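PDB 3PV2: DegQ from Legionella fallonii, which probably degrades misfolded proteins as an HtrA-family serine protease and chaperone that assembles into large 12-subunit particles. Local coordinates for residues V82-H96 and D126-L140. Residues are numbered along the deposited sequence; the frame is centred on the assembly and turned at random.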
loop_
_atom_site.group_PDB
_atom_site.type_symbol
_atom_site.label_atom_id
_atom_site.label_comp_id
_atom_site.label_asym_id
_atom_site.label_seq_id
_atom_site.Cartn_x
_atom_site.Cartn_y
_atom_site.Cartn_z
ATOM N N VAL B 82 18.636 47.397 2.162
ATOM C CA VAL B 82 19.301 48.507 1.467
ATOM C C VAL B 82 19.227 49.728 2.332
ATOM O O VAL B 82 18.145 50.074 2.808
ATOM C CB VAL B 82 18.565 48.869 0.226
ATOM C CG1 VAL B 82 19.429 49.899 -0.545
ATOM C CG2 VAL B 82 18.298 47.642 -0.630
ATOM N N ILE B 83 20.354 50.417 2.507
ATOM C CA ILE B 83 20.372 51.614 3.334
ATOM C C ILE B 83 19.880 52.728 2.475
ATOM O O ILE B 83 20.518 53.061 1.482
ATOM C CB ILE B 83 21.801 51.978 3.851
ATOM C CG1 ILE B 83 22.261 50.951 4.894
ATOM C CG2 ILE B 83 21.795 53.351 4.548
ATOM C CD1 ILE B 83 23.789 50.868 5.039
ATOM N N ILE B 84 18.729 53.292 2.823
ATOM C CA ILE B 84 18.166 54.381 2.032
ATOM C C ILE B 84 18.326 55.747 2.733
ATOM O O ILE B 84 18.151 56.785 2.079
ATOM C CB ILE B 84 16.695 54.169 1.656
ATOM C CG1 ILE B 84 15.812 54.125 2.909
ATOM C CG2 ILE B 84 16.517 52.926 0.753
ATOM C CD1 ILE B 84 14.377 54.304 2.564
ATOM N N ASP B 85 18.639 55.750 4.028
ATOM C CA ASP B 85 19.071 56.995 4.699
ATOM C C ASP B 85 20.281 56.742 5.608
ATOM O O ASP B 85 20.124 56.204 6.702
ATOM C CB ASP B 85 17.936 57.618 5.499
ATOM C CG ASP B 85 18.317 58.939 6.135
ATOM O OD1 ASP B 85 19.520 59.278 6.226
ATOM O OD2 ASP B 85 17.381 59.646 6.569
ATOM N N PRO B 86 21.482 57.113 5.142
ATOM C CA PRO B 86 22.705 56.793 5.823
ATOM C C PRO B 86 22.939 57.683 7.062
ATOM O O PRO B 86 23.663 57.264 7.951
ATOM C CB PRO B 86 23.766 57.080 4.769
ATOM C CG PRO B 86 23.196 58.161 3.925
ATOM C CD PRO B 86 21.701 58.097 4.074
ATOM N N ASN B 87 22.314 58.865 7.129
ATOM C CA ASN B 87 22.465 59.734 8.318
ATOM C C ASN B 87 21.592 59.241 9.461
ATOM O O ASN B 87 21.993 59.312 10.602
ATOM C CB ASN B 87 22.159 61.216 8.016
ATOM C CG ASN B 87 23.013 61.776 6.888
ATOM O OD1 ASN B 87 24.236 61.730 6.944
ATOM N ND2 ASN B 87 22.366 62.282 5.845
ATOM N N ASN B 88 20.403 58.730 9.158
ATOM C CA ASN B 88 19.559 58.197 10.216
ATOM C C ASN B 88 19.561 56.670 10.328
ATOM O O ASN B 88 18.846 56.116 11.154
ATOM C CB ASN B 88 18.150 58.751 10.066
ATOM C CG ASN B 88 18.119 60.271 10.192
ATOM O OD1 ASN B 88 17.684 60.958 9.260
ATOM N ND2 ASN B 88 18.639 60.811 11.331
ATOM N N GLY B 89 20.356 55.996 9.503
ATOM C CA GLY B 89 20.481 54.557 9.595
ATOM C C GLY B 89 19.195 53.810 9.267
ATOM O O GLY B 89 18.869 52.856 9.946
ATOM N N VAL B 90 18.478 54.232 8.223
ATOM C CA VAL B 90 17.199 53.580 7.793
ATOM C C VAL B 90 17.510 52.646 6.631
ATOM O O VAL B 90 18.184 53.019 5.652
ATOM C CB VAL B 90 16.162 54.637 7.320
ATOM C CG1 VAL B 90 14.901 54.040 6.628
ATOM C CG2 VAL B 90 15.801 55.631 8.481
ATOM N N ILE B 91 16.940 51.455 6.746
ATOM C CA ILE B 91 17.195 50.337 5.897
ATOM C C ILE B 91 15.885 49.747 5.460
ATOM O O ILE B 91 14.985 49.539 6.288
ATOM C CB ILE B 91 17.875 49.255 6.708
ATOM C CG1 ILE B 91 19.301 49.653 7.040
ATOM C CG2 ILE B 91 17.840 47.938 5.941
ATOM C CD1 ILE B 91 20.092 48.593 7.915
ATOM N N ILE B 92 15.749 49.464 4.174
ATOM C CA ILE B 92 14.522 48.845 3.683
ATOM C C ILE B 92 14.773 47.369 3.473
ATOM O O ILE B 92 15.809 46.969 2.950
ATOM C CB ILE B 92 14.062 49.449 2.316
ATOM C CG1 ILE B 92 13.662 50.901 2.469
ATOM C CG2 ILE B 92 12.846 48.771 1.804
ATOM C CD1 ILE B 92 12.650 51.181 3.487
ATOM N N THR B 93 13.795 46.559 3.787
ATOM C CA THR B 93 13.878 45.173 3.417
ATOM C C THR B 93 12.498 44.662 3.133
ATOM O O THR B 93 11.554 45.453 3.092
ATOM C CB THR B 93 14.594 44.364 4.488
ATOM O OG1 THR B 93 14.845 43.043 3.953
ATOM C CG2 THR B 93 13.761 44.308 5.833
ATOM N N ASN B 94 12.318 43.363 2.886
ATOM C CA ASN B 94 10.946 42.870 2.732
ATOM C C ASN B 94 10.276 42.593 4.046
ATOM O O ASN B 94 10.922 42.154 4.989
ATOM C CB ASN B 94 10.955 41.569 2.027
ATOM C CG ASN B 94 11.452 41.680 0.596
ATOM O OD1 ASN B 94 10.978 42.532 -0.193
ATOM N ND2 ASN B 94 12.335 40.777 0.221
ATOM N N ASP B 95 8.959 42.739 4.114
ATOM C CA ASP B 95 8.245 42.297 5.331
ATOM C C ASP B 95 8.410 40.799 5.601
ATOM O O ASP B 95 8.593 40.392 6.749
ATOM C CB ASP B 95 6.745 42.693 5.290
ATOM C CG ASP B 95 6.089 42.685 6.672
ATOM O OD1 ASP B 95 5.088 41.970 6.822
ATOM O OD2 ASP B 95 6.557 43.393 7.615
ATOM N N HIS B 96 8.320 39.968 4.559
ATOM C CA HIS B 96 8.454 38.516 4.759
ATOM C C HIS B 96 9.811 38.128 5.338
ATOM O O HIS B 96 9.893 37.145 6.046
ATOM C CB HIS B 96 8.121 37.712 3.513
ATOM C CG HIS B 96 9.221 37.653 2.497
ATOM N ND1 HIS B 96 9.182 38.377 1.334
ATOM C CD2 HIS B 96 10.355 36.909 2.437
ATOM C CE1 HIS B 96 10.262 38.110 0.614
ATOM N NE2 HIS B 96 10.998 37.233 1.272
ATOM N N ASP B 126 4.758 44.139 1.011
ATOM C CA ASP B 126 5.930 43.381 1.429
ATOM C C ASP B 126 7.158 44.242 1.622
ATOM O O ASP B 126 8.242 43.866 1.154
ATOM C CB ASP B 126 6.244 42.230 0.432
ATOM C CG ASP B 126 7.185 41.179 1.041
ATOM O OD1 ASP B 126 7.330 41.145 2.289
ATOM O OD2 ASP B 126 7.805 40.425 0.294
ATOM N N LEU B 127 7.007 45.355 2.364
ATOM C CA LEU B 127 8.105 46.205 2.767
ATOM C C LEU B 127 8.204 46.344 4.271
ATOM O O LEU B 127 7.216 46.206 4.989
ATOM C CB LEU B 127 7.951 47.606 2.180
ATOM C CG LEU B 127 8.005 47.583 0.654
ATOM C CD1 LEU B 127 7.498 48.980 0.179
ATOM C CD2 LEU B 127 9.457 47.228 0.206
ATOM N N ALA B 128 9.420 46.603 4.753
ATOM C CA ALA B 128 9.640 46.868 6.168
ATOM C C ALA B 128 10.780 47.829 6.272
ATOM O O ALA B 128 11.655 47.830 5.440
ATOM C CB ALA B 128 9.950 45.628 6.896
ATOM N N VAL B 129 10.719 48.680 7.283
ATOM C CA VAL B 129 11.721 49.670 7.564
ATOM C C VAL B 129 12.364 49.298 8.894
ATOM O O VAL B 129 11.660 48.954 9.886
ATOM C CB VAL B 129 11.078 51.034 7.683
ATOM C CG1 VAL B 129 12.106 52.115 7.871
ATOM C CG2 VAL B 129 10.136 51.314 6.489
ATOM N N LEU B 130 13.693 49.355 8.881
ATOM C CA LEU B 130 14.531 49.022 10.013
ATOM C C LEU B 130 15.426 50.231 10.271
ATOM O O LEU B 130 15.781 50.990 9.328
ATOM C CB LEU B 130 15.468 47.842 9.695
ATOM C CG LEU B 130 14.887 46.491 9.228
ATOM C CD1 LEU B 130 16.029 45.473 9.004
ATOM C CD2 LEU B 130 13.860 45.958 10.178
ATOM N N LYS B 131 15.870 50.345 11.512
ATOM C CA LYS B 131 16.800 51.366 11.874
ATOM C C LYS B 131 17.979 50.784 12.669
ATOM O O LYS B 131 17.810 49.915 13.522
ATOM C CB LYS B 131 16.066 52.427 12.672
ATOM C CG LYS B 131 16.967 53.303 13.466
ATOM C CD LYS B 131 16.754 54.785 13.206
ATOM C CE LYS B 131 17.841 55.598 13.995
ATOM N NZ LYS B 131 17.521 57.035 14.056
ATOM N N ILE B 132 19.162 51.290 12.378
ATOM C CA ILE B 132 20.400 50.869 13.028
ATOM C C ILE B 132 21.031 52.166 13.502
ATOM O O ILE B 132 20.786 53.220 12.915
ATOM C CB ILE B 132 21.364 50.099 12.089
ATOM C CG1 ILE B 132 21.630 50.896 10.806
ATOM C CG2 ILE B 132 20.810 48.737 11.748
ATOM C CD1 ILE B 132 22.776 50.327 9.933
ATOM N N ASP B 133 21.766 52.123 14.595
ATOM C CA ASP B 133 22.416 53.334 15.060
ATOM C C ASP B 133 23.834 53.165 14.663
ATOM O O ASP B 133 24.577 52.490 15.383
ATOM C CB ASP B 133 22.370 53.491 16.583
ATOM C CG ASP B 133 20.964 53.337 17.170
ATOM O OD1 ASP B 133 19.930 53.789 16.574
ATOM O OD2 ASP B 133 20.904 52.752 18.276
ATOM N N ALA B 134 24.222 53.743 13.526
ATOM C CA ALA B 134 25.636 53.745 13.154
ATOM C C ALA B 134 26.041 54.983 12.381
ATOM O O ALA B 134 25.201 55.698 11.835
ATOM C CB ALA B 134 26.004 52.485 12.377
ATOM N N LYS B 135 27.351 55.197 12.346
ATOM C CA LYS B 135 27.985 56.257 11.587
ATOM C C LYS B 135 28.748 55.615 10.447
ATOM O O LYS B 135 28.853 54.403 10.384
ATOM C CB LYS B 135 29.007 57.004 12.442
ATOM C CG LYS B 135 28.821 56.908 13.975
ATOM C CD LYS B 135 29.451 55.633 14.588
ATOM C CE LYS B 135 30.131 55.930 15.947
ATOM N NZ LYS B 135 29.319 56.772 16.893
ATOM N N ASN B 136 29.325 56.436 9.579
ATOM C CA ASN B 136 30.142 55.924 8.490
ATOM C C ASN B 136 29.266 55.005 7.643
ATOM O O ASN B 136 29.697 53.922 7.274
ATOM C CB ASN B 136 31.320 55.123 9.061
ATOM C CG ASN B 136 32.548 55.102 8.159
ATOM O OD1 ASN B 136 33.652 55.293 8.647
ATOM N ND2 ASN B 136 32.373 54.844 6.857
ATOM N N LEU B 137 28.031 55.438 7.401
ATOM C CA LEU B 137 27.053 54.695 6.639
ATOM C C LEU B 137 26.969 55.304 5.253
ATOM O O LEU B 137 27.019 56.517 5.107
ATOM C CB LEU B 137 25.697 54.717 7.364
ATOM C CG LEU B 137 25.183 53.417 8.015
ATOM C CD1 LEU B 137 26.177 52.568 8.760
ATOM C CD2 LEU B 137 24.016 53.753 8.900
ATOM N N LYS B 138 26.880 54.443 4.243
ATOM C CA LYS B 138 26.709 54.875 2.862
ATOM C C LYS B 138 25.388 54.416 2.269
ATOM O O LYS B 138 24.895 53.339 2.583
ATOM C CB LYS B 138 27.868 54.359 1.992
ATOM C CG LYS B 138 29.017 55.358 1.848
ATOM C CD LYS B 138 30.396 54.737 2.135
ATOM C CE LYS B 138 31.428 55.801 2.554
ATOM N NZ LYS B 138 31.522 55.957 4.045
ATOM N N SER B 139 24.842 55.256 1.395
ATOM C CA SER B 139 23.670 54.927 0.587
ATOM C C SER B 139 24.053 55.006 -0.879
ATOM O O SER B 139 25.221 54.872 -1.207
ATOM C CB SER B 139 22.490 55.863 0.904
ATOM O OG SER B 139 21.223 55.325 0.517
ATOM N N LEU B 140 23.040 55.121 -1.742
ATOM C CA LEU B 140 23.185 55.240 -3.190
ATOM C C LEU B 140 22.152 56.246 -3.690
ATOM O O LEU B 140 21.179 56.503 -2.998
ATOM C CB LEU B 140 22.940 53.883 -3.922
ATOM C CG LEU B 140 22.009 52.757 -3.404
ATOM C CD1 LEU B 140 20.966 53.153 -2.461
ATOM C CD2 LEU B 140 21.411 52.006 -4.532
#
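Asp126 grips His96 with both carboxylate oxygens. OD2 of Asp126 takes the ring hydrogen of His96 ND1 at 2.7 Å through its syn lone pair, in the plane of the imidazole. OD1 of Asp126 accepts from the backbone N of His96, also at 2.7 Å. The two bonds, one to each oxygen, hold the carboxylate in its rotation and help orient the ring. The His96 ring reaches Asp126 because CG sits between its own N and carbonyl carbon (chi1 80°).

Behind this pair, strands 90-93 and 127-131 run antiparallel. Ile91 and Leu130 exchange two backbone bonds, as do Thr93 and Ala128. On one face, Val90 CG1 meets Val129 CG1 at 3.6 Å, and Ile92 CD1 lies 3.9 Å from Val129 CG2. Helix 239-252 packs on Ile92 and Val129. On the face that carries Ile91 and Leu130, Ile91 CD1 reaches Ile132 CD1 at 3.8 Å.

Farther along, Ser139 OG donates to Ile83 O at 2.6 Å, and Pro86 packs on Leu137.

Asp95 turns to Arg99 in a salt bridge. Ser205 and Thr221 lie against the His96 side chain. The strands belong to the first six-stranded barrel of the trypsin fold, and the His96-Asp126 pair, with Ser205 against His96, is consistent with the catalytic triad of chymotrypsin-like serine proteases.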